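Local coordinates for protein tryparedoxin II (Crithidia fasciculata, PDB 1I5G) that probably carries electrons as a thioredoxin-like oxidoreductase that takes reducing equivalents from trypanothione, and here binds the related thiol glutathionylspermidine, at residues Y34-W39 / K78-K83. The protein carries 1 engineered substitution. Sequence-based numbering, arbitrary orientation.
Sequences YFSASW and KDYYAK. With TS5 (glutathionylspermidine), chain C.
In this thioredoxin fold the end of central strand 30-36, where the chain runs on toward the active-site turn, is met by Y80 from helix 74-81. The ring of Y80 lies under the backbone of A37 and S38 and carries nearly all of the contact. S38 CB sits over one face of the ring, a CH-pi contact 4.0 Å from the centroid and 23° off the normal. S38 N covers the same face nearer the rim, 3.6 Å from Y80 CD2, while its hydrogen bond goes to D71. One residue back, A37 C comes obliquely to within 3.5 Å of Y80 CE2. Y80 CG stands anti to its own backbone N (chi1 -172°), which sends the ring out from the helix and its hydroxyl to the strand end. There S36 OG, lying in the ring plane at the edge, hydrogen-bonds Y80 OH at 2.7 Å, and either hydroxyl could be the donor. T47 of helix 41-57, the helix that follows the active-site turn in this fold, binds both Y80 OH and Y34 OH through its own hydroxyl, tying helix 74-81, the strand and helix 41-57 together in a buried polar cluster. Y34 approaches Y80 at about a right angle, with 3.9 Å between Y34 OH and Y80 OH; S36 CB lies 3.4 Å above the Y34 ring plane, toward its rim. A phenylalanine in place of Y80 could still pack beneath S38, but would probably leave the S36 and T47 hydroxyls each short of a partner. Beyond S38 the chain reaches W39, whose NE1 is bonded to W70 O and whose CZ3 touches glutathionylspermidine CB2 at 3.5 Å, just ahead of C40 in the same ligand pocket.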
loop_
_atom_site.group_PDB
_atom_site.type_symbol
_atom_site.label_atom_id
_atom_site.label_comp_id
_atom_site.label_asym_id
_atom_site.label_seq_id
_atom_site.Cartn_x
_atom_site.Cartn_y
_atom_site.Cartn_z
ATOM N N TYR A 34 0.675 1.705 -1.259
ATOM C CA TYR A 34 -0.302 2.450 -2.038
ATOM C C TYR A 34 -0.338 3.889 -1.560
ATOM O O TYR A 34 -0.857 4.235 -0.501
ATOM C CB TYR A 34 -1.713 1.824 -1.875
ATOM C CG TYR A 34 -2.842 2.556 -2.585
ATOM C CD1 TYR A 34 -2.602 3.171 -3.795
ATOM C CD2 TYR A 34 -4.130 2.654 -2.062
ATOM C CE1 TYR A 34 -3.569 3.831 -4.462
ATOM C CE2 TYR A 34 -5.102 3.325 -2.735
ATOM C CZ TYR A 34 -4.837 3.925 -3.950
ATOM O OH TYR A 34 -5.796 4.644 -4.655
ATOM N N PHE A 35 0.240 4.773 -2.358
ATOM C CA PHE A 35 0.299 6.211 -2.096
ATOM C C PHE A 35 -0.950 6.843 -2.664
ATOM O O PHE A 35 -1.194 6.778 -3.888
ATOM C CB PHE A 35 1.579 6.775 -2.738
ATOM C CG PHE A 35 2.840 6.219 -2.093
ATOM C CD1 PHE A 35 3.332 4.983 -2.454
ATOM C CD2 PHE A 35 3.532 6.940 -1.124
ATOM C CE1 PHE A 35 4.481 4.479 -1.852
ATOM C CE2 PHE A 35 4.654 6.444 -0.531
ATOM C CZ PHE A 35 5.112 5.229 -0.901
ATOM N N SER A 36 -1.754 7.446 -1.794
ATOM C CA SER A 36 -3.057 7.957 -2.207
ATOM C C SER A 36 -3.578 8.948 -1.168
ATOM O O SER A 36 -3.022 9.041 -0.065
ATOM C CB SER A 36 -4.004 6.748 -2.246
ATOM O OG SER A 36 -5.219 7.003 -2.926
ATOM N N ALA A 37 -4.646 9.662 -1.482
ATOM C CA ALA A 37 -5.280 10.607 -0.578
ATOM C C ALA A 37 -6.650 10.992 -1.102
ATOM O O ALA A 37 -6.872 10.982 -2.309
ATOM C CB ALA A 37 -4.462 11.888 -0.395
ATOM N N SER A 38 -7.548 11.326 -0.179
ATOM C CA SER A 38 -8.895 11.645 -0.615
ATOM C C SER A 38 -8.967 13.003 -1.304
ATOM O O SER A 38 -9.938 13.228 -2.045
ATOM C CB SER A 38 -9.896 11.528 0.523
ATOM O OG SER A 38 -9.655 12.580 1.402
ATOM N N TRP A 39 -8.025 13.923 -1.138
ATOM C CA TRP A 39 -8.106 15.218 -1.824
ATOM C C TRP A 39 -7.809 15.047 -3.302
ATOM O O TRP A 39 -8.065 15.995 -4.045
ATOM C CB TRP A 39 -7.113 16.184 -1.211
ATOM C CG TRP A 39 -5.663 15.828 -1.302
ATOM C CD1 TRP A 39 -4.890 15.234 -0.342
ATOM C CD2 TRP A 39 -4.753 16.044 -2.393
ATOM N NE1 TRP A 39 -3.599 15.056 -0.769
ATOM C CE2 TRP A 39 -3.477 15.553 -2.037
ATOM C CE3 TRP A 39 -4.877 16.617 -3.667
ATOM C CZ2 TRP A 39 -2.376 15.617 -2.867
ATOM C CZ3 TRP A 39 -3.746 16.662 -4.483
ATOM C CH2 TRP A 39 -2.532 16.185 -4.085
ATOM N N LYS A 78 -8.924 9.124 8.380
ATOM C CA LYS A 78 -9.834 8.176 9.004
ATOM C C LYS A 78 -10.961 7.788 8.069
ATOM O O LYS A 78 -11.235 6.610 7.912
ATOM C CB LYS A 78 -10.419 8.811 10.266
ATOM C CG LYS A 78 -11.218 7.828 11.113
ATOM C CD LYS A 78 -11.743 8.404 12.438
ATOM C CE LYS A 78 -12.847 7.502 13.055
ATOM N NZ LYS A 78 -13.399 8.042 14.339
ATOM N N ASP A 79 -11.613 8.767 7.450
ATOM C CA ASP A 79 -12.726 8.489 6.557
ATOM C C ASP A 79 -12.324 7.756 5.282
ATOM O O ASP A 79 -13.061 6.888 4.802
ATOM C CB ASP A 79 -13.414 9.815 6.173
ATOM C CG ASP A 79 -14.082 10.532 7.346
ATOM O OD1 ASP A 79 -14.332 9.898 8.384
ATOM O OD2 ASP A 79 -14.348 11.746 7.217
ATOM N N TYR A 80 -11.162 8.075 4.711
ATOM C CA TYR A 80 -10.731 7.478 3.469
ATOM C C TYR A 80 -10.249 6.049 3.730
ATOM O O TYR A 80 -10.621 5.144 3.010
ATOM C CB TYR A 80 -9.584 8.354 2.948
ATOM C CG TYR A 80 -9.106 8.005 1.546
ATOM C CD1 TYR A 80 -9.995 7.661 0.532
ATOM C CD2 TYR A 80 -7.758 8.032 1.234
ATOM C CE1 TYR A 80 -9.568 7.347 -0.757
ATOM C CE2 TYR A 80 -7.324 7.719 -0.051
ATOM C CZ TYR A 80 -8.241 7.373 -1.043
ATOM O OH TYR A 80 -7.845 7.067 -2.326
ATOM N N TYR A 81 -9.425 5.847 4.757
ATOM C CA TYR A 81 -8.952 4.511 5.083
ATOM C C TYR A 81 -10.101 3.602 5.488
ATOM O O TYR A 81 -10.060 2.426 5.178
ATOM C CB TYR A 81 -7.862 4.553 6.160
ATOM C CG TYR A 81 -7.403 3.173 6.554
ATOM C CD1 TYR A 81 -6.984 2.230 5.612
ATOM C CD2 TYR A 81 -7.403 2.767 7.881
ATOM C CE1 TYR A 81 -6.596 0.960 6.015
ATOM C CE2 TYR A 81 -7.012 1.500 8.275
ATOM C CZ TYR A 81 -6.608 0.580 7.335
ATOM O OH TYR A 81 -6.228 -0.663 7.759
ATOM N N ALA A 82 -11.127 4.117 6.160
ATOM C CA ALA A 82 -12.296 3.291 6.483
ATOM C C ALA A 82 -12.972 2.682 5.264
ATOM O O ALA A 82 -13.677 1.670 5.425
ATOM C CB ALA A 82 -13.320 4.125 7.269
ATOM N N LYS A 83 -12.785 3.202 4.048
ATOM C CA LYS A 83 -13.339 2.627 2.814
ATOM C C LYS A 83 -12.530 1.442 2.330
ATOM O O LYS A 83 -12.953 0.773 1.395
ATOM C CB LYS A 83 -13.358 3.660 1.690
ATOM C CG LYS A 83 -14.171 4.896 2.058
ATOM C CD LYS A 83 -14.191 6.034 1.040
ATOM C CE LYS A 83 -15.126 7.203 1.415
ATOM N NZ LYS A 83 -15.096 8.252 0.331
HETATM N N1 TS5 C . -2.953 11.588 -14.326
HETATM C CA1 TS5 C . -1.954 11.123 -13.336
HETATM C C1 TS5 C . -2.394 9.821 -12.721
HETATM O OE1 TS5 C . -1.552 9.091 -12.150
HETATM O OE2 TS5 C . -3.610 9.510 -12.785
HETATM C CB1 TS5 C . -1.698 12.109 -12.194
HETATM C CG1 TS5 C . -2.869 12.205 -11.224
HETATM C CD1 TS5 C . -2.724 13.523 -10.518
HETATM O O1 TS5 C . -2.986 14.687 -11.056
HETATM N N2 TS5 C . -2.330 13.523 -9.246
HETATM C CA2 TS5 C . -1.871 14.658 -8.505
HETATM C C2 TS5 C . -0.479 14.543 -7.927
HETATM O O2 TS5 C . -0.035 13.410 -7.359
HETATM C CB2 TS5 C . -2.802 14.815 -7.302
HETATM S SG2 TS5 C . -4.573 14.662 -7.648
HETATM N N3 TS5 C . 0.150 15.727 -8.036
HETATM C CA3 TS5 C . 1.410 15.895 -7.341
HETATM C C3 TS5 C . 2.560 16.172 -8.275
HETATM O O3 TS5 C . 2.529 15.536 -9.422
HETATM N "N1'" TS5 C . 3.580 16.989 -8.054
HETATM C "C1'" TS5 C . 4.820 16.833 -8.774
HETATM C "C2'" TS5 C . 5.016 18.130 -9.537
HETATM N "N2'" TS5 C . 6.599 19.347 -11.031
HETATM C "C3'" TS5 C . 6.419 18.204 -10.142
HETATM C "C4'" TS5 C . 7.916 19.440 -11.647
HETATM C "C5'" TS5 C . 8.303 20.841 -12.129
HETATM C "C6'" TS5 C . 9.752 20.954 -12.604
HETATM C "C7'" TS5 C . 9.971 22.075 -13.616
HETATM N "N3'" TS5 C . 11.344 22.289 -14.062
#